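Local coordinates for protein transcription elongation factor Spt4 (Methanocaldococcus jannaschii, PDB 3LPE) that stimulates transcription elongation as the small zinc-binding partner of Spt5 in the archaeal Spt4/5 heterodimer, at residues E37-E40 / I41-K44; I47-K50 / G51-L55. One frame throughout, in Å; residues are numbered along the deposited sequence.

Contact 1: residues E37-E40 / I41-K44; sequences EKSE and IAKK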
loop_
_atom_site.group_PDB
_atom_site.type_symbol
_atom_site.label_atom_id
_atom_site.label_comp_id
_atom_site.label_asym_id
_atom_site.label_seq_id
_atom_site.Cartn_x
_atom_site.Cartn_y
_atom_site.Cartn_z
ATOM N N GLU B 37 -9.959 2.764 -8.980
ATOM C CA GLU B 37 -10.465 2.375 -10.292
ATOM C C GLU B 37 -9.419 1.617 -11.109
ATOM O O GLU B 37 -9.749 0.700 -11.862
ATOM C CB GLU B 37 -10.955 3.599 -11.070
ATOM C CG GLU B 37 -12.228 4.243 -10.502
ATOM C CD GLU B 37 -11.987 5.043 -9.217
ATOM O OE1 GLU B 37 -12.908 5.107 -8.376
ATOM O OE2 GLU B 37 -10.883 5.607 -9.047
ATOM N N LYS B 38 -8.156 1.998 -10.967
ATOM C CA LYS B 38 -7.116 1.393 -11.784
ATOM C C LYS B 38 -6.283 0.347 -11.057
ATOM O O LYS B 38 -5.443 -0.293 -11.668
ATOM C CB LYS B 38 -6.188 2.464 -12.357
ATOM C CG LYS B 38 -6.752 3.221 -13.546
ATOM C CD LYS B 38 -5.712 4.202 -14.083
ATOM C CE LYS B 38 -6.158 4.900 -15.364
ATOM N NZ LYS B 38 -5.126 5.878 -15.833
ATOM N N SER B 39 -6.497 0.188 -9.757
ATOM C CA SER B 39 -5.705 -0.764 -8.980
ATOM C C SER B 39 -6.306 -2.181 -8.958
ATOM O O SER B 39 -7.396 -2.401 -8.428
ATOM C CB SER B 39 -5.486 -0.240 -7.556
ATOM O OG SER B 39 -4.926 -1.234 -6.740
ATOM N N GLU B 40 -5.569 -3.141 -9.512
ATOM C CA GLU B 40 -5.963 -4.537 -9.448
ATOM C C GLU B 40 -5.861 -5.045 -8.008
ATOM O O GLU B 40 -6.717 -5.798 -7.557
ATOM C CB GLU B 40 -5.138 -5.387 -10.438
ATOM C CG GLU B 40 -5.575 -6.856 -10.535
ATOM C CD GLU B 40 -4.897 -7.650 -11.662
ATOM O OE1 GLU B 40 -3.667 -7.499 -11.884
ATOM O OE2 GLU B 40 -5.604 -8.456 -12.315
ATOM N N ILE B 41 -4.840 -4.608 -7.264
ATOM C CA ILE B 41 -4.719 -4.994 -5.860
ATOM C C ILE B 41 -5.914 -4.498 -5.015
ATOM O O ILE B 41 -6.448 -5.241 -4.189
ATOM C CB ILE B 41 -3.376 -4.491 -5.239
ATOM C CG1 ILE B 41 -2.189 -5.103 -5.990
ATOM C CG2 ILE B 41 -3.317 -4.825 -3.750
ATOM C CD1 ILE B 41 -0.813 -4.566 -5.553
ATOM N N ALA B 42 -6.327 -3.245 -5.211
ATOM C CA ALA B 42 -7.494 -2.724 -4.488
ATOM C C ALA B 42 -8.713 -3.610 -4.756
ATOM O O ALA B 42 -9.456 -3.960 -3.844
ATOM C CB ALA B 42 -7.796 -1.268 -4.911
ATOM N N LYS B 43 -8.912 -3.964 -6.021
ATOM C CA LYS B 43 -10.045 -4.821 -6.386
ATOM C C LYS B 43 -9.970 -6.160 -5.665
ATOM O O LYS B 43 -10.956 -6.612 -5.110
ATOM C CB LYS B 43 -10.138 -5.001 -7.897
ATOM C CG LYS B 43 -10.695 -3.765 -8.604
ATOM C CD LYS B 43 -10.640 -3.885 -10.118
ATOM C CE LYS B 43 -10.773 -2.512 -10.769
ATOM N NZ LYS B 43 -10.531 -2.561 -12.241
ATOM N N LYS B 44 -8.788 -6.778 -5.628
ATOM C CA LYS B 44 -8.660 -8.052 -4.922
ATOM C C LYS B 44 -8.914 -7.870 -3.433
ATOM O O LYS B 44 -9.365 -8.795 -2.759
ATOM C CB LYS B 44 -7.269 -8.669 -5.145
ATOM C CG LYS B 44 -6.999 -9.099 -6.582
ATOM C CD LYS B 44 -7.853 -10.287 -6.995
ATOM C CE LYS B 44 -7.432 -10.801 -8.367
ATOM N NZ LYS B 44 -8.217 -12.003 -8.799
#
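The N-cap of the short helix 40-44 is a worked example of how a serine starts a helix: Ser39 OG accepts a hydrogen bond from Ala42 N at 2.9 Å, nearly straight with an N-H...O angle of 166°. Its chi1 of 170° turns the hydroxyl away from its own backbone N and swings it beside the carbonyl carbon, over the first turn, where OG also lies 3.4 Å from Ala42 CB. The same hydroxyl is hydrogen-bonded to Glu56 of the Spt5 (NusG-like) chain, whose carboxylate also takes a hydrogen bond from Glu40 N. With an alanine here, Ala42 N would probably lose its capping acceptor and Glu56 of the Spt5 chain one of its hydrogen-bond partners.

Behind the cap the backbone takes over, with Lys43 N bonded to Ser39 O at 3.2 Å and Lys44 N to Glu40 O at 3.0 Å. The extended Lys43 chain runs back alongside the loop: its CG lies 3.6 Å from Ser39 O, and NZ reaches Glu37 O in a weak hydrogen bond of 3.4 Å. On the buried side, Ile41 packs on Leu31 and Ala42 on Val33, both of strand 23-33. The hydroxyl of Ser39 and the carboxylate of Glu56 from the Spt5 chain thus gather at the amide-rich helix start, whose positive end would probably stabilise the negative charge of Glu56.

Contact 2: residues I47-K50 / G51-L55; sequences IDIK and GKYAL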
loop_
_atom_site.group_PDB
_atom_site.type_symbol
_atom_site.label_atom_id
_atom_site.label_comp_id
_atom_site.label_asym_id
_atom_site.label_seq_id
_atom_site.Cartn_x
_atom_site.Cartn_y
_atom_site.Cartn_z
ATOM N N ILE B 47 -11.499 -3.071 -2.121
ATOM C CA ILE B 47 -11.444 -1.647 -1.809
ATOM C C ILE B 47 -11.870 -0.829 -3.025
ATOM O O ILE B 47 -11.305 -0.983 -4.092
ATOM C CB ILE B 47 -10.014 -1.231 -1.423
ATOM C CG1 ILE B 47 -9.599 -1.922 -0.119
ATOM C CG2 ILE B 47 -9.930 0.273 -1.307
ATOM C CD1 ILE B 47 -8.120 -1.777 0.218
ATOM N N ASP B 48 -12.859 0.050 -2.870
ATOM C CA ASP B 48 -13.277 0.870 -4.000
ATOM C C ASP B 48 -13.221 2.369 -3.727
ATOM O O ASP B 48 -13.695 3.168 -4.546
ATOM C CB ASP B 48 -14.665 0.458 -4.491
ATOM C CG ASP B 48 -15.733 0.693 -3.459
ATOM O OD1 ASP B 48 -15.379 0.976 -2.298
ATOM O OD2 ASP B 48 -16.931 0.606 -3.808
ATOM N N ILE B 49 -12.637 2.755 -2.592
ATOM C CA ILE B 49 -12.398 4.170 -2.329
ATOM C C ILE B 49 -10.973 4.431 -1.863
ATOM O O ILE B 49 -10.422 3.668 -1.051
ATOM C CB ILE B 49 -13.467 4.807 -1.379
ATOM C CG1 ILE B 49 -13.182 6.292 -1.143
ATOM C CG2 ILE B 49 -13.563 4.075 -0.065
ATOM C CD1 ILE B 49 -14.358 7.046 -0.496
ATOM N N LYS B 50 -10.365 5.489 -2.394
ATOM C CA LYS B 50 -8.968 5.779 -2.073
ATOM C C LYS B 50 -8.739 5.992 -0.582
ATOM O O LYS B 50 -9.610 6.476 0.136
ATOM C CB LYS B 50 -8.432 6.966 -2.876
ATOM C CG LYS B 50 -8.789 8.312 -2.311
ATOM C CD LYS B 50 -8.230 9.426 -3.178
ATOM C CE LYS B 50 -6.713 9.474 -3.090
ATOM N NZ LYS B 50 -6.172 10.692 -3.752
ATOM N N GLY B 51 -7.549 5.627 -0.122
ATOM C CA GLY B 51 -7.210 5.776 1.272
ATOM C C GLY B 51 -6.149 4.773 1.679
ATOM O O GLY B 51 -5.627 4.030 0.869
ATOM N N LYS B 52 -5.832 4.752 2.955
ATOM C CA LYS B 52 -4.891 3.789 3.457
ATOM C C LYS B 52 -5.681 2.792 4.288
ATOM O O LYS B 52 -6.590 3.181 5.008
ATOM C CB LYS B 52 -3.827 4.511 4.298
ATOM C CG LYS B 52 -3.238 5.738 3.581
ATOM C CD LYS B 52 -2.651 6.741 4.568
ATOM C CE LYS B 52 -1.142 6.597 4.684
ATOM N NZ LYS B 52 -0.482 7.246 3.520
ATOM N N TYR B 53 -5.314 1.517 4.189
ATOM C CA TYR B 53 -5.995 0.427 4.868
ATOM C C TYR B 53 -5.010 -0.517 5.550
ATOM O O TYR B 53 -3.902 -0.761 5.038
ATOM C CB TYR B 53 -6.795 -0.400 3.853
ATOM C CG TYR B 53 -7.877 0.396 3.161
ATOM C CD1 TYR B 53 -9.193 0.314 3.582
ATOM C CD2 TYR B 53 -7.575 1.216 2.083
ATOM C CE1 TYR B 53 -10.203 1.045 2.937
ATOM C CE2 TYR B 53 -8.568 1.956 1.445
ATOM C CZ TYR B 53 -9.879 1.858 1.881
ATOM O OH TYR B 53 -10.866 2.582 1.250
ATOM N N ALA B 54 -5.439 -1.096 6.666
ATOM C CA ALA B 54 -4.655 -2.149 7.318
ATOM C C ALA B 54 -4.904 -3.437 6.550
ATOM O O ALA B 54 -5.873 -3.503 5.790
ATOM C CB ALA B 54 -5.073 -2.278 8.781
ATOM N N LEU B 55 -4.035 -4.448 6.695
ATOM C CA LEU B 55 -4.308 -5.743 6.078
ATOM C C LEU B 55 -5.146 -6.644 6.974
ATOM O O LEU B 55 -5.904 -7.487 6.500
ATOM C CB LEU B 55 -3.016 -6.456 5.659
ATOM C CG LEU B 55 -2.224 -5.686 4.611
ATOM C CD1 LEU B 55 -0.956 -6.454 4.244
ATOM C CD2 LEU B 55 -3.090 -5.438 3.378
HETATM O O HOH W 1 -12.995 1.021 0.379
#
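Tyr53, on strand 51-53, paired antiparallel with strand 23-33, packs against the loop residues Ile47 to Lys50 that precede the strand, and its side chain illustrates how one aromatic can serve both an apolar contact and a polar one. With chi1 at -62°, CG stands anti to the carbonyl carbon, and the ring is carried back toward that loop. CB begins the contact loosely, 4.1 Å from Ile47 CD1. At CG and CD2 the approach tightens as Ile47 CD1 sits over one face, 3.8 Å from the centroid of the Tyr53 ring and 21° off the normal, a CH-pi contact displaced toward the rim. Farther out, Tyr53 CE2 meets the other branch of the same isoleucine, Ile47 CG2, at 3.5 Å, and CZ lies almost as near to it. The two side chains slide past each other in opposite directions, with CD1 over the root of the ring and CG2 near its phenol end. Ile47 also touches Leu31 and Val33, while Ile18 packs on Tyr53 from a loop.

At the end of the ring the chemistry changes. Ile49 O lies at the edge, in the ring plane, and accepts a hydrogen bond of 2.6 Å from Tyr53 OH, the donor tilted 30° from the carbonyl plane. Gly51, the first residue of the strand, has backbone angles at which a CB would clash with Lys50 O; Lys50 itself sends NZ to a salt bridge with Glu34 of the Spt5 chain. Besides donating to Ile49 O, Tyr53 OH accepts a hydrogen bond from a water 2.8 Å away, and that water in turn accepts a weak one from Asp48 N.

The two local contacts follow one another along the chain, a helix cap and then a loop leading into a strand. Contact 1 (37-40/41-44) is partly buried, its centre about 14 Å from the centre of the chain, and starts a helix with polar groups, sharing its cap with the Spt5 subunit. Contact 2 (47-50/51-55), with its own centre about 4 Å from that of the chain, is nevertheless largely a surface contact, built round one buried aromatic whose side chain is about 7 Å from the zinc ion. Both rest on strand 23-33, sharing Leu31 and Val33. A probable hydrogen bond between Ala42 O and Ile47 N, 2.8 Å long, joins them directly.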